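Local coordinates for chitinase (Chromobacterium violaceum, PDB 4TXG), which probably hydrolyses the glycosidic bonds of chitin as a family GH18 glycosidase, at residues S296-A299 with F300-Y304; L346-L349 with R350-D354; D496-V499 with G500-I504; N520-W523 with H524-N527. All coordinates share one frame; numbering follows the deposited sequence.

Contact 1: S296-A299 with F300-Y304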
ATOM      1  N   SER A 296     -21.043  -9.319   3.362  1.00 10.18           N
ATOM      2  CA  SER A 296     -21.183  -9.200   1.911  1.00 10.78           C
ATOM      3  C   SER A 296     -19.888  -9.608   1.208  1.00 11.94           C
ATOM      4  O   SER A 296     -19.926 -10.124   0.092  1.00 10.34           O
ATOM      5  CB  SER A 296     -21.593  -7.776   1.493  1.00 12.61           C
ATOM      6  OG  SER A 296     -20.510  -6.866   1.548  1.00 10.64           O
ATOM      7  N   ALA A 297     -18.748  -9.388   1.859  1.00  8.89           N
ATOM      8  CA  ALA A 297     -17.465  -9.755   1.269  1.00  9.58           C
ATOM      9  C   ALA A 297     -17.336 -11.271   1.207  1.00 11.28           C
ATOM     10  O   ALA A 297     -16.876 -11.823   0.206  1.00 10.70           O
ATOM     11  CB  ALA A 297     -16.309  -9.144   2.056  1.00 10.13           C
ATOM     12  N   VAL A 298     -17.748 -11.941   2.280  1.00  8.03           N
ATOM     13  CA  VAL A 298     -17.770 -13.402   2.305  1.00  9.99           C
ATOM     14  C   VAL A 298     -18.651 -13.936   1.170  1.00  9.40           C
ATOM     15  O   VAL A 298     -18.249 -14.834   0.428  1.00 10.85           O
ATOM     16  CB  VAL A 298     -18.274 -13.940   3.668  1.00 11.83           C
ATOM     17  CG1 VAL A 298     -18.580 -15.426   3.582  1.00 11.24           C
ATOM     18  CG2 VAL A 298     -17.244 -13.666   4.768  1.00 10.70           C
ATOM     19  N   ALA A 299     -19.841 -13.366   1.014  1.00  8.60           N
ATOM     20  CA  ALA A 299     -20.768 -13.850  -0.007  1.00 10.23           C
ATOM     21  C   ALA A 299     -20.210 -13.612  -1.409  1.00  8.25           C
ATOM     22  O   ALA A 299     -20.404 -14.431  -2.314  1.00 10.01           O
ATOM     23  CB  ALA A 299     -22.126 -13.175   0.142  1.00  9.94           C
ATOM     24  N   PHE A 300     -19.534 -12.479  -1.581  1.00  7.56           N
ATOM     25  CA  PHE A 300     -18.954 -12.107  -2.874  1.00 10.71           C
ATOM     26  C   PHE A 300     -17.819 -13.052  -3.260  1.00  9.16           C
ATOM     27  O   PHE A 300     -17.761 -13.542  -4.393  1.00  9.92           O
ATOM     28  CB  PHE A 300     -18.451 -10.664  -2.814  1.00  9.83           C
ATOM     29  CG  PHE A 300     -18.024 -10.099  -4.137  1.00 11.77           C
ATOM     30  CD1 PHE A 300     -16.725 -10.245  -4.588  1.00 13.07           C
ATOM     31  CD2 PHE A 300     -18.927  -9.382  -4.909  1.00 16.92           C
ATOM     32  CE1 PHE A 300     -16.332  -9.694  -5.817  1.00 15.03           C
ATOM     33  CE2 PHE A 300     -18.547  -8.824  -6.123  1.00 18.85           C
ATOM     34  CZ  PHE A 300     -17.251  -8.976  -6.570  1.00 13.13           C
ATOM     35  N   LEU A 301     -16.914 -13.309  -2.319  1.00  8.54           N
ATOM     36  CA  LEU A 301     -15.826 -14.261  -2.558  1.00  9.49           C
ATOM     37  C   LEU A 301     -16.352 -15.647  -2.952  1.00 12.95           C
ATOM     38  O   LEU A 301     -15.841 -16.287  -3.877  1.00 12.20           O
ATOM     39  CB  LEU A 301     -14.950 -14.394  -1.314  1.00 11.91           C
ATOM     40  CG  LEU A 301     -14.227 -13.145  -0.821  1.00 19.92           C
ATOM     41  CD1 LEU A 301     -13.159 -13.502   0.202  1.00 17.10           C
ATOM     42  CD2 LEU A 301     -13.643 -12.350  -1.955  1.00 21.62           C
ATOM     43  N   ARG A 302     -17.372 -16.107  -2.234  1.00 11.60           N
ATOM     44  CA  ARG A 302     -17.964 -17.409  -2.512  1.00 10.87           C
ATOM     45  C   ARG A 302     -18.636 -17.451  -3.881  1.00 13.74           C
ATOM     46  O   ARG A 302     -18.586 -18.466  -4.575  1.00 14.47           O
ATOM     47  CB  ARG A 302     -18.976 -17.772  -1.421  1.00 10.69           C
ATOM     48  CG  ARG A 302     -18.320 -18.241  -0.143  1.00 11.09           C
ATOM     49  CD  ARG A 302     -19.295 -18.290   1.015  1.00 15.16           C
ATOM     50  NE  ARG A 302     -18.753 -19.057   2.134  1.00 15.40           N
ATOM     51  CZ  ARG A 302     -19.285 -19.092   3.352  1.00 15.84           C
ATOM     52  NH1 ARG A 302     -20.382 -18.394   3.628  1.00 14.94           N
ATOM     53  NH2 ARG A 302     -18.723 -19.835   4.299  1.00 16.21           N
ATOM     54  N   LYS A 303     -19.264 -16.348  -4.265  1.00  8.48           N
ATOM     55  CA  LYS A 303     -20.045 -16.303  -5.499  1.00  9.24           C
ATOM     56  C   LYS A 303     -19.180 -16.296  -6.750  1.00 12.13           C
ATOM     57  O   LYS A 303     -19.507 -16.951  -7.753  1.00 11.42           O
ATOM     58  CB  LYS A 303     -20.950 -15.069  -5.510  1.00 11.47           C
ATOM     59  CG  LYS A 303     -21.849 -14.969  -6.732  1.00 14.23           C
ATOM     60  CD  LYS A 303     -22.822 -13.811  -6.576  1.00 15.46           C
ATOM     61  CE  LYS A 303     -23.861 -13.783  -7.685  1.00 20.10           C
ATOM     62  NZ  LYS A 303     -24.767 -12.604  -7.501  1.00 24.70           N
ATOM     63  N   TYR A 304     -18.076 -15.558  -6.698  1.00  8.54           N
ATOM     64  CA  TYR A 304     -17.267 -15.330  -7.892  1.00  9.30           C
ATOM     65  C   TYR A 304     -15.903 -16.008  -7.859  1.00 13.66           C
ATOM     66  O   TYR A 304     -15.118 -15.883  -8.807  1.00 13.09           O
ATOM     67  CB  TYR A 304     -17.100 -13.827  -8.117  1.00  9.11           C
ATOM     68  CG  TYR A 304     -18.422 -13.146  -8.406  1.00 10.67           C
ATOM     69  CD1 TYR A 304     -19.150 -13.472  -9.549  1.00  8.95           C
ATOM     70  CD2 TYR A 304     -18.956 -12.205  -7.531  1.00 12.03           C
ATOM     71  CE1 TYR A 304     -20.366 -12.874  -9.824  1.00 11.34           C
ATOM     72  CE2 TYR A 304     -20.173 -11.592  -7.798  1.00 12.74           C
ATOM     73  CZ  TYR A 304     -20.871 -11.930  -8.950  1.00 14.06           C
ATOM     74  OH  TYR A 304     -22.080 -11.338  -9.233  1.00 12.60           O
TER
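Val298 and Arg302 sit one helical turn apart and point the same way. The methyl CG1 of Val298 rests over one face of the Arg302 guanidinium, displaced from its centre, and lies 3.5 Å from Arg302 NH1. Val298 CG1 is anti to the backbone N (chi1 168°), which turns this branch to the arginine. The Arg302 chain runs extended from CG to NE and carries the flat group past the valine. Its charge is met elsewhere: NE forms a salt bridge with Asp360, and NH2 is hydrogen-bonded to Gln359.

The tight part of the contact lies nearer the helix axis. Leu301 CG is only 3.1 Å from Ala297 O, the same carbonyl that accepts Leu301 N at 2.9 Å in a nearly straight bond (172°). Arg302 N binds Val298 O in the next step of the ladder. These residues belong to helix 287-304. It is the last helix of the connection between the neighbouring parallel strands 247-253 and 308-312, part of the beta-alpha-beta crossover that recurs round a TIM barrel. Ala297 and Leu301 both press on Val309 of the second strand, while Val298 and Arg302 touch Ala356 of helix 338-360. On another buried flank, Tyr304 CD2 stands 3.6 Å above the Phe300 ring plane, over the ring centre.

The solvent side is much looser. Ala299 is exposed and meets the next turn mainly through its backbone, with Lys303 N bound to Ala299 O at 3.0 Å. Lys303 CB passes 3.3 Å from that oxygen, and its extended chain then leads away from residues 296-299.

Contact 2: L346-L349 with R350-D354; sequences LQTL and RDRLD
Leu346 O accepts Arg350 N at 2.9 Å and starts a run of regular alpha-helical bonds. Arg350 CB lies close to the same oxygen, but the rest of its side chain leaves the contact, bent at chi2 and chi3. With this bend Arg350 NE comes to 3.0 Å from Asp354 OD1, a salt bridge inside residues 350-354. The donor approaches from above the carboxylate plane, 45° out of it. The arginine has a second carboxylate, Asp390, at NH2, while Thr129 binds Asp354 OD2. This buried ion pair is therefore part of a wider polar cluster.

Gln347 O accepts Asp351 N at 3.0 Å. Asp351 OD1 is paired with Arg355, and it also accepts a weak bond from Arg352 NH1, part of a salt bridge inside residues 350-354.

Thr348 carries the main side-chain contact. Thr348 CG2 lies over one face of the Arg352 guanidinium, off centre, 3.7 Å from Arg352 NH1. The two side chains run side by side. Because CG2 is anti to the backbone N (chi1 -55° for OG1), the hydroxyl is left on the other branch, where it bonds to Ala344 O in the preceding turn. Arg352 is folded back at chi2, and its CG comes 3.3 Å from Thr348 O.

Leu349 closes the series, with Leu353 N bound to its carbonyl oxygen at 2.9 Å. Both leucines pack on Ile366 of strand 365-371, and Thr348 meets Ile290 and Asn291 of helix 287-304. Helix 338-360 thus covers a TIM-barrel strand and lies against helix 287-304 outside it.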
ATOM      1  N   LEU A 346     -11.195  -4.053   9.944  1.00  6.89           N
ATOM      2  CA  LEU A 346     -10.248  -5.124   9.641  1.00  6.78           C
ATOM      3  C   LEU A 346     -10.403  -6.308  10.591  1.00  8.74           C
ATOM      4  O   LEU A 346     -10.289  -7.458  10.170  1.00  7.36           O
ATOM      5  CB  LEU A 346      -8.814  -4.594   9.687  1.00  6.55           C
ATOM      6  CG  LEU A 346      -8.502  -3.516   8.631  1.00  9.29           C
ATOM      7  CD1 LEU A 346      -7.056  -3.058   8.719  1.00  8.82           C
ATOM      8  CD2 LEU A 346      -8.827  -4.032   7.228  1.00  8.78           C
ATOM      9  N   GLN A 347     -10.655  -6.035  11.872  1.00  7.13           N
ATOM     10  CA  GLN A 347     -10.833  -7.118  12.841  1.00  7.37           C
ATOM     11  C   GLN A 347     -12.071  -7.947  12.501  1.00  9.73           C
ATOM     12  O   GLN A 347     -12.056  -9.179  12.588  1.00  8.32           O
ATOM     13  CB  GLN A 347     -10.947  -6.575  14.271  1.00  8.38           C
ATOM     14  CG  GLN A 347     -11.099  -7.697  15.288  1.00 14.84           C
ATOM     15  CD  GLN A 347     -10.906  -7.243  16.720  1.00 32.49           C
ATOM     16  OE1 GLN A 347     -10.500  -6.108  16.979  1.00 40.12           O
ATOM     17  NE2 GLN A 347     -11.187  -8.135  17.663  1.00 41.19           N
ATOM     18  N   THR A 348     -13.134  -7.271  12.082  1.00  8.21           N
ATOM     19  CA  THR A 348     -14.381  -7.955  11.759  1.00  7.94           C
ATOM     20  C   THR A 348     -14.265  -8.720  10.445  1.00  7.89           C
ATOM     21  O   THR A 348     -14.752  -9.846  10.316  1.00  8.85           O
ATOM     22  CB  THR A 348     -15.557  -6.964  11.684  1.00  9.33           C
ATOM     23  OG1 THR A 348     -15.629  -6.227  12.911  1.00 10.55           O
ATOM     24  CG2 THR A 348     -16.883  -7.712  11.484  1.00  9.41           C
ATOM     25  N   LEU A 349     -13.621  -8.110   9.464  1.00  7.63           N
ATOM     26  CA  LEU A 349     -13.375  -8.785   8.197  1.00 12.42           C
ATOM     27  C   LEU A 349     -12.541 -10.052   8.406  1.00 10.85           C
ATOM     28  O   LEU A 349     -12.838 -11.100   7.834  1.00  9.80           O
ATOM     29  CB  LEU A 349     -12.678  -7.823   7.249  1.00 12.58           C
ATOM     30  CG  LEU A 349     -12.801  -7.919   5.733  1.00 21.69           C
ATOM     31  CD1 LEU A 349     -14.227  -8.145   5.272  1.00 14.76           C
ATOM     32  CD2 LEU A 349     -12.256  -6.592   5.192  1.00 21.82           C
ATOM     33  N   ARG A 350     -11.518  -9.947   9.251  1.00  9.50           N
ATOM     34  CA  ARG A 350     -10.656 -11.081   9.596  1.00 11.65           C
ATOM     35  C   ARG A 350     -11.471 -12.202  10.228  1.00  9.60           C
ATOM     36  O   ARG A 350     -11.343 -13.371   9.861  1.00  8.67           O
ATOM     37  CB  ARG A 350      -9.538 -10.633  10.547  1.00  8.26           C
ATOM     38  CG  ARG A 350      -8.628 -11.759  11.056  1.00  8.87           C
ATOM     39  CD  ARG A 350      -7.533 -12.104  10.038  1.00  9.98           C
ATOM     40  NE  ARG A 350      -8.006 -12.996   8.981  1.00 12.31           N
ATOM     41  CZ  ARG A 350      -7.450 -13.085   7.774  1.00 14.44           C
ATOM     42  NH1 ARG A 350      -7.936 -13.949   6.885  1.00 14.75           N
ATOM     43  NH2 ARG A 350      -6.410 -12.308   7.456  1.00 11.07           N
ATOM     44  N   ASP A 351     -12.329 -11.829  11.171  1.00  8.08           N
ATOM     45  CA  ASP A 351     -13.196 -12.786  11.846  1.00 10.84           C
ATOM     46  C   ASP A 351     -14.133 -13.494  10.857  1.00 11.34           C
ATOM     47  O   ASP A 351     -14.248 -14.725  10.867  1.00  8.95           O
ATOM     48  CB  ASP A 351     -14.012 -12.078  12.932  1.00 12.01           C
ATOM     49  CG  ASP A 351     -14.952 -13.019  13.667  1.00 12.30           C
ATOM     50  OD1 ASP A 351     -16.049 -13.297  13.142  1.00 13.15           O
ATOM     51  OD2 ASP A 351     -14.588 -13.485  14.768  1.00 16.35           O
ATOM     52  N   ARG A 352     -14.801 -12.730   9.995  1.00  8.59           N
ATOM     53  CA  ARG A 352     -15.779 -13.335   9.098  1.00  9.11           C
ATOM     54  C   ARG A 352     -15.102 -14.206   8.051  1.00 10.91           C
ATOM     55  O   ARG A 352     -15.598 -15.288   7.716  1.00 10.33           O
ATOM     56  CB  ARG A 352     -16.634 -12.275   8.394  1.00  8.83           C
ATOM     57  CG  ARG A 352     -17.464 -11.426   9.339  1.00 10.81           C
ATOM     58  CD  ARG A 352     -18.417 -12.247  10.198  1.00 15.76           C
ATOM     59  NE  ARG A 352     -19.285 -11.345  10.954  1.00 17.01           N
ATOM     60  CZ  ARG A 352     -18.968 -10.792  12.121  1.00 17.27           C
ATOM     61  NH1 ARG A 352     -17.805 -11.063  12.708  1.00 17.13           N
ATOM     62  NH2 ARG A 352     -19.820  -9.967  12.710  1.00 22.30           N
ATOM     63  N   LEU A 353     -13.970 -13.740   7.530  1.00  9.73           N
ATOM     64  CA  LEU A 353     -13.264 -14.522   6.522  1.00  9.72           C
ATOM     65  C   LEU A 353     -12.607 -15.767   7.130  1.00 10.68           C
ATOM     66  O   LEU A 353     -12.565 -16.815   6.482  1.00 10.59           O
ATOM     67  CB  LEU A 353     -12.234 -13.665   5.795  1.00 11.21           C
ATOM     68  CG  LEU A 353     -12.848 -12.776   4.707  1.00 17.57           C
ATOM     69  CD1 LEU A 353     -11.751 -12.135   3.894  1.00 22.43           C
ATOM     70  CD2 LEU A 353     -13.767 -13.571   3.812  1.00 26.32           C
ATOM     71  N   ASP A 354     -12.109 -15.671   8.362  1.00  9.39           N
ATOM     72  CA  ASP A 354     -11.562 -16.852   9.035  1.00 11.50           C
ATOM     73  C   ASP A 354     -12.638 -17.917   9.243  1.00 10.00           C
ATOM     74  O   ASP A 354     -12.402 -19.092   9.004  1.00 11.26           O
ATOM     75  CB  ASP A 354     -10.938 -16.496  10.395  1.00  9.87           C
ATOM     76  CG  ASP A 354      -9.549 -15.869  10.267  1.00 15.54           C
ATOM     77  OD1 ASP A 354      -9.002 -15.819   9.151  1.00 14.45           O
ATOM     78  OD2 ASP A 354      -9.008 -15.425  11.302  1.00 16.10           O
TER

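Contact 3: D496-V499 with G500-I504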
ATOM      1  N   ASP A 496       1.373  22.800 -12.663  1.00 10.51           N
ATOM      2  CA  ASP A 496       0.945  22.948 -14.057  1.00 10.62           C
ATOM      3  C   ASP A 496       1.084  21.598 -14.751  1.00 13.58           C
ATOM      4  O   ASP A 496       2.140  21.285 -15.282  1.00 13.08           O
ATOM      5  CB  ASP A 496       1.780  24.016 -14.766  1.00 13.83           C
ATOM      6  CG  ASP A 496       1.086  24.615 -15.977  1.00 19.31           C
ATOM      7  OD1 ASP A 496      -0.017  24.159 -16.344  1.00 21.56           O
ATOM      8  OD2 ASP A 496       1.655  25.553 -16.570  1.00 19.46           O
ATOM      9  N   GLY A 497       0.025  20.792 -14.716  1.00 10.01           N
ATOM     10  CA  GLY A 497       0.080  19.439 -15.253  1.00 10.79           C
ATOM     11  C   GLY A 497       0.316  19.401 -16.749  1.00  9.90           C
ATOM     12  O   GLY A 497      -0.184  20.252 -17.479  1.00 10.69           O
ATOM     13  N   ALA A 498       1.084  18.419 -17.210  1.00 10.45           N
ATOM     14  CA  ALA A 498       1.340  18.294 -18.640  1.00 10.69           C
ATOM     15  C   ALA A 498       0.058  17.862 -19.344  1.00 10.09           C
ATOM     16  O   ALA A 498      -0.804  17.215 -18.743  1.00 10.79           O
ATOM     17  CB  ALA A 498       2.469  17.309 -18.904  1.00  9.59           C
ATOM     18  N   VAL A 499      -0.074  18.238 -20.610  1.00 10.60           N
ATOM     19  CA  VAL A 499      -1.340  18.079 -21.319  1.00 11.22           C
ATOM     20  C   VAL A 499      -1.162  17.453 -22.695  1.00 12.42           C
ATOM     21  O   VAL A 499      -0.043  17.277 -23.168  1.00 12.32           O
ATOM     22  CB  VAL A 499      -2.065  19.449 -21.493  1.00 11.54           C
ATOM     23  CG1 VAL A 499      -2.464  20.055 -20.128  1.00 11.54           C
ATOM     24  CG2 VAL A 499      -1.199  20.425 -22.292  1.00 12.18           C
ATOM     25  N   GLY A 500      -2.282  17.106 -23.322  1.00 11.52           N
ATOM     26  CA  GLY A 500      -2.285  16.665 -24.710  1.00 12.86           C
ATOM     27  C   GLY A 500      -1.521  15.371 -24.929  1.00 13.10           C
ATOM     28  O   GLY A 500      -1.825  14.355 -24.307  1.00 11.61           O
ATOM     29  N   ILE A 501      -0.522  15.416 -25.805  1.00 11.84           N
ATOM     30  CA  ILE A 501       0.272  14.225 -26.121  1.00 13.47           C
ATOM     31  C   ILE A 501       1.079  13.777 -24.902  1.00 12.49           C
ATOM     32  O   ILE A 501       1.547  12.635 -24.836  1.00 11.08           O
ATOM     33  CB  ILE A 501       1.218  14.483 -27.318  1.00 15.57           C
ATOM     34  CG1 ILE A 501       1.762  13.163 -27.883  1.00 16.93           C
ATOM     35  CG2 ILE A 501       2.336  15.448 -26.922  1.00 13.79           C
ATOM     36  CD1 ILE A 501       2.523  13.316 -29.196  1.00 19.41           C
ATOM     37  N   ASP A 502       1.212  14.673 -23.921  1.00 12.05           N
ATOM     38  CA  ASP A 502       1.905  14.361 -22.666  1.00 10.13           C
ATOM     39  C   ASP A 502       0.976  13.843 -21.563  1.00 10.27           C
ATOM     40  O   ASP A 502       1.398  13.704 -20.412  1.00 11.81           O
ATOM     41  CB  ASP A 502       2.628  15.604 -22.142  1.00 11.06           C
ATOM     42  CG  ASP A 502       3.696  16.099 -23.082  1.00 17.84           C
ATOM     43  OD1 ASP A 502       4.366  15.253 -23.719  1.00 15.25           O
ATOM     44  OD2 ASP A 502       3.864  17.338 -23.182  1.00 15.06           O
ATOM     45  N   ASN A 503      -0.276  13.544 -21.900  1.00  9.89           N
ATOM     46  CA  ASN A 503      -1.285  13.281 -20.878  1.00 11.36           C
ATOM     47  C   ASN A 503      -2.404  12.373 -21.409  1.00 11.24           C
ATOM     48  O   ASN A 503      -3.581  12.614 -21.162  1.00 11.35           O
ATOM     49  CB  ASN A 503      -1.846  14.628 -20.385  1.00  9.85           C
ATOM     50  CG  ASN A 503      -2.727  14.507 -19.148  1.00  9.61           C
ATOM     51  OD1 ASN A 503      -2.461  13.722 -18.239  1.00 10.51           O
ATOM     52  ND2 ASN A 503      -3.792  15.303 -19.115  1.00 10.82           N
ATOM     53  N   ILE A 504      -2.038  11.322 -22.143  1.00 12.22           N
ATOM     54  CA  ILE A 504      -3.048  10.590 -22.910  1.00 11.59           C
ATOM     55  C   ILE A 504      -3.969   9.719 -22.059  1.00 10.29           C
ATOM     56  O   ILE A 504      -5.035   9.325 -22.515  1.00 13.22           O
ATOM     57  CB  ILE A 504      -2.403   9.712 -24.015  1.00 11.13           C
ATOM     58  CG1 ILE A 504      -1.768   8.436 -23.452  1.00 12.51           C
ATOM     59  CG2 ILE A 504      -1.403  10.531 -24.824  1.00 11.27           C
ATOM     60  CD1 ILE A 504      -1.379   7.424 -24.563  1.00 10.46           C
TER
HETATM   61  O   HOH W   1       2.365  19.220 -21.716  1.00 13.77           O
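Val499 O accepts Asp502 N at 3.0 Å and closes a tight turn. The donor stands 44° out of the carbonyl plane. Gly500 (phi 64°, psi -122°) and Ile501 fill the central positions with the values of a type II' turn, and the positive phi suits glycine. A second turn overlaps the first: Asn503 N binds Gly500 O at 3.0 Å, giving a short 3-10 segment.

Ala498 CB touches Asp502 CB at 3.7 Å on one side of the chain. On the other, Asn503 CB lies 3.2 Å from the backbone oxygen Ala498 O and packs on Val499 CA. A water bridges the turn, 2.9 Å from Val499 N and 2.8 Å from Asp502 OD2. The Asp502 carboxylate is further held by Tyr555 at OD1 and by a salt bridge to Lys573 at OD2. Glu514 binds both Gly500 N and Asn503 ND2, so one carboxylate oxygen ties the turn to the side chain that follows it.

Asp502 also packs on Val575 and Leu577 of strand 575-578. With Ile501 it touches Leu528 of helix 522-530, which places the turn between that helix and the antiparallel sheet that holds strand 575-578.

Contact 4: N520-W523 with H524-N527; sequences NPMW and HAKN
Pro521 and His524 meet in the first turn of helix 522-530, a buried helix start reached by a loop. Pro521 occupies the N-cap position. Its carbonyl oxygen accepts Ala525 N at 3.3 Å, in the carbonyl plane and fairly straight (162°). It also receives a weak bond from His524 N at 3.0 Å. The proline CG packs on His524 CB, and it stands over the centre of one face of the Trp523 ring, 3.3 Å above the plane. The Trp523 chi1 of 29°, well away from a staggered value, swings the indole back beneath the proline. Its NE1 is bound to Ala606 O.

Asn520 meets the edge of the His524 imidazole. Its OD1 is 3.3 Å from His524 CD2, near the ring plane, with amide and ring planes 43° apart. The amide is held elsewhere: OD1 accepts Ile504 N, and ND2 is hydrogen-bonded to Asp502 O. Both imidazole nitrogens have partners, Tyr536 OH at ND1 and Ile501 O at NE2, which fixes the rotation of the ring.

Met522, bent at chi2 and chi3, curls round so that its SD lies 3.8 Å from Ala525 CB. The side chains of Met522 and Lys526 cross at an angle, with Met522 CE 4.1 Å from Lys526 CE. Lys526 NZ forms salt bridges with Glu529 and Asp581. Trp523 and Lys526 also touch Tyr609 of strand 609-612 and Tyr622 of strand 621-624.

This helix lies between barrel strands 457-462 and 599-603 in sequence, beside the antiparallel sheet of strand 575-578. That is consistent with the alpha+beta insertion between the seventh and eighth barrel strands in many GH18 chitinases.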
ATOM      1  N   ASN A 520       0.387   9.001 -18.428  1.00  8.12           N
ATOM      2  CA  ASN A 520       0.534   8.176 -19.624  1.00  8.23           C
ATOM      3  C   ASN A 520       0.881   6.746 -19.240  1.00  7.95           C
ATOM      4  O   ASN A 520       1.536   6.537 -18.229  1.00  8.38           O
ATOM      5  CB  ASN A 520       1.653   8.700 -20.535  1.00  8.49           C
ATOM      6  CG  ASN A 520       1.508  10.169 -20.874  1.00  8.79           C
ATOM      7  OD1 ASN A 520       0.749  10.535 -21.772  1.00 10.57           O
ATOM      8  ND2 ASN A 520       2.256  11.015 -20.172  1.00  8.62           N
ATOM      9  N   PRO A 521       0.501   5.767 -20.074  1.00  8.21           N
ATOM     10  CA  PRO A 521       1.048   4.418 -19.893  1.00  8.04           C
ATOM     11  C   PRO A 521       2.527   4.427 -20.252  1.00  8.72           C
ATOM     12  O   PRO A 521       2.932   5.278 -21.050  1.00  8.71           O
ATOM     13  CB  PRO A 521       0.240   3.575 -20.882  1.00  8.46           C
ATOM     14  CG  PRO A 521      -0.121   4.540 -21.979  1.00  9.09           C
ATOM     15  CD  PRO A 521      -0.373   5.859 -21.258  1.00  9.07           C
ATOM     16  N   MET A 522       3.323   3.513 -19.700  1.00  7.82           N
ATOM     17  CA  MET A 522       4.754   3.559 -19.989  1.00  9.20           C
ATOM     18  C   MET A 522       5.070   3.258 -21.463  1.00  8.45           C
ATOM     19  O   MET A 522       6.109   3.704 -21.970  1.00  8.68           O
ATOM     20  CB  MET A 522       5.528   2.611 -19.059  1.00  7.66           C
ATOM     21  CG  MET A 522       6.009   3.300 -17.758  1.00  8.56           C
ATOM     22  SD  MET A 522       6.891   4.849 -18.072  1.00 10.36           S
ATOM     23  CE  MET A 522       8.212   4.268 -19.126  1.00  9.35           C
ATOM     24  N   TRP A 523       4.197   2.541 -22.176  1.00  8.98           N
ATOM     25  CA  TRP A 523       4.459   2.375 -23.610  1.00  9.35           C
ATOM     26  C   TRP A 523       4.427   3.719 -24.330  1.00  9.98           C
ATOM     27  O   TRP A 523       5.208   3.951 -25.259  1.00 10.15           O
ATOM     28  CB  TRP A 523       3.479   1.411 -24.305  1.00  9.70           C
ATOM     29  CG  TRP A 523       2.066   1.277 -23.755  1.00 10.02           C
ATOM     30  CD1 TRP A 523       1.663   0.466 -22.723  1.00 10.63           C
ATOM     31  CD2 TRP A 523       0.868   1.885 -24.272  1.00 10.93           C
ATOM     32  NE1 TRP A 523       0.305   0.564 -22.548  1.00  9.19           N
ATOM     33  CE2 TRP A 523      -0.208   1.428 -23.479  1.00  9.59           C
ATOM     34  CE3 TRP A 523       0.606   2.791 -25.307  1.00 10.26           C
ATOM     35  CZ2 TRP A 523      -1.529   1.845 -23.689  1.00 12.41           C
ATOM     36  CZ3 TRP A 523      -0.705   3.199 -25.522  1.00 13.74           C
ATOM     37  CH2 TRP A 523      -1.756   2.728 -24.712  1.00 13.50           C
ATOM     38  N   HIS A 524       3.544   4.617 -23.906  1.00 10.16           N
ATOM     39  CA  HIS A 524       3.497   5.908 -24.570  1.00  9.79           C
ATOM     40  C   HIS A 524       4.747   6.720 -24.226  1.00 13.07           C
ATOM     41  O   HIS A 524       5.319   7.364 -25.101  1.00 10.11           O
ATOM     42  CB  HIS A 524       2.225   6.686 -24.211  1.00 10.34           C
ATOM     43  CG  HIS A 524       2.114   7.992 -24.942  1.00 10.60           C
ATOM     44  ND1 HIS A 524       2.115   8.071 -26.313  1.00 11.68           N
ATOM     45  CD2 HIS A 524       2.037   9.266 -24.485  1.00 10.04           C
ATOM     46  CE1 HIS A 524       2.027   9.344 -26.680  1.00 12.96           C
ATOM     47  NE2 HIS A 524       1.989  10.084 -25.588  1.00 10.62           N
ATOM     48  N   ALA A 525       5.195   6.659 -22.971  1.00 10.59           N
ATOM     49  CA  ALA A 525       6.435   7.326 -22.582  1.00  9.08           C
ATOM     50  C   ALA A 525       7.640   6.782 -23.359  1.00 12.85           C
ATOM     51  O   ALA A 525       8.562   7.526 -23.690  1.00 13.80           O
ATOM     52  CB  ALA A 525       6.665   7.184 -21.078  1.00 10.44           C
ATOM     53  N   LYS A 526       7.632   5.484 -23.647  1.00 11.41           N
ATOM     54  CA  LYS A 526       8.707   4.884 -24.433  1.00 10.29           C
ATOM     55  C   LYS A 526       8.667   5.372 -25.885  1.00 12.89           C
ATOM     56  O   LYS A 526       9.716   5.578 -26.502  1.00 12.78           O
ATOM     57  CB  LYS A 526       8.639   3.350 -24.357  1.00  9.92           C
ATOM     58  CG  LYS A 526       9.159   2.796 -23.019  1.00 13.47           C
ATOM     59  CD  LYS A 526      10.679   2.928 -22.979  1.00 19.59           C
ATOM     60  CE  LYS A 526      11.246   3.079 -21.576  1.00 23.19           C
ATOM     61  NZ  LYS A 526      12.730   3.368 -21.630  1.00 22.43           N
ATOM     62  N   ASN A 527       7.470   5.559 -26.434  1.00 10.80           N
ATOM     63  CA  ASN A 527       7.358   6.150 -27.768  1.00 11.48           C
ATOM     64  C   ASN A 527       7.826   7.609 -27.797  1.00 11.61           C
ATOM     65  O   ASN A 527       8.513   8.022 -28.729  1.00 12.21           O
ATOM     66  CB  ASN A 527       5.923   6.044 -28.292  1.00 11.72           C
ATOM     67  CG  ASN A 527       5.595   4.641 -28.785  1.00 13.49           C
ATOM     68  OD1 ASN A 527       6.479   3.915 -29.249  1.00 13.17           O
ATOM     69  ND2 ASN A 527       4.324   4.254 -28.691  1.00 11.80           N
TER

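The four contacts follow one another along the chain, all within the GH18 region. Contacts 1 and 2 lie on two neighbouring outer helices of the TIM barrel, 287-304 and 338-360. Their centres are about 13 Å apart, and the helices pack directly, with Val298 CG2 3.6 Å from Leu353 CD2. Contacts 3 and 4 form a second pair, centres about 12 Å apart, beside the antiparallel sheet of strand 575-578. There a probable hydrogen bond of 2.8 Å joins Asp502 O to Asn520 ND2, fastening turn to helix start. Centres in different pairs lie about 37 to 43 Å apart. One pair lies in the outer helical layer of the barrel, the other in the probable alpha+beta insertion.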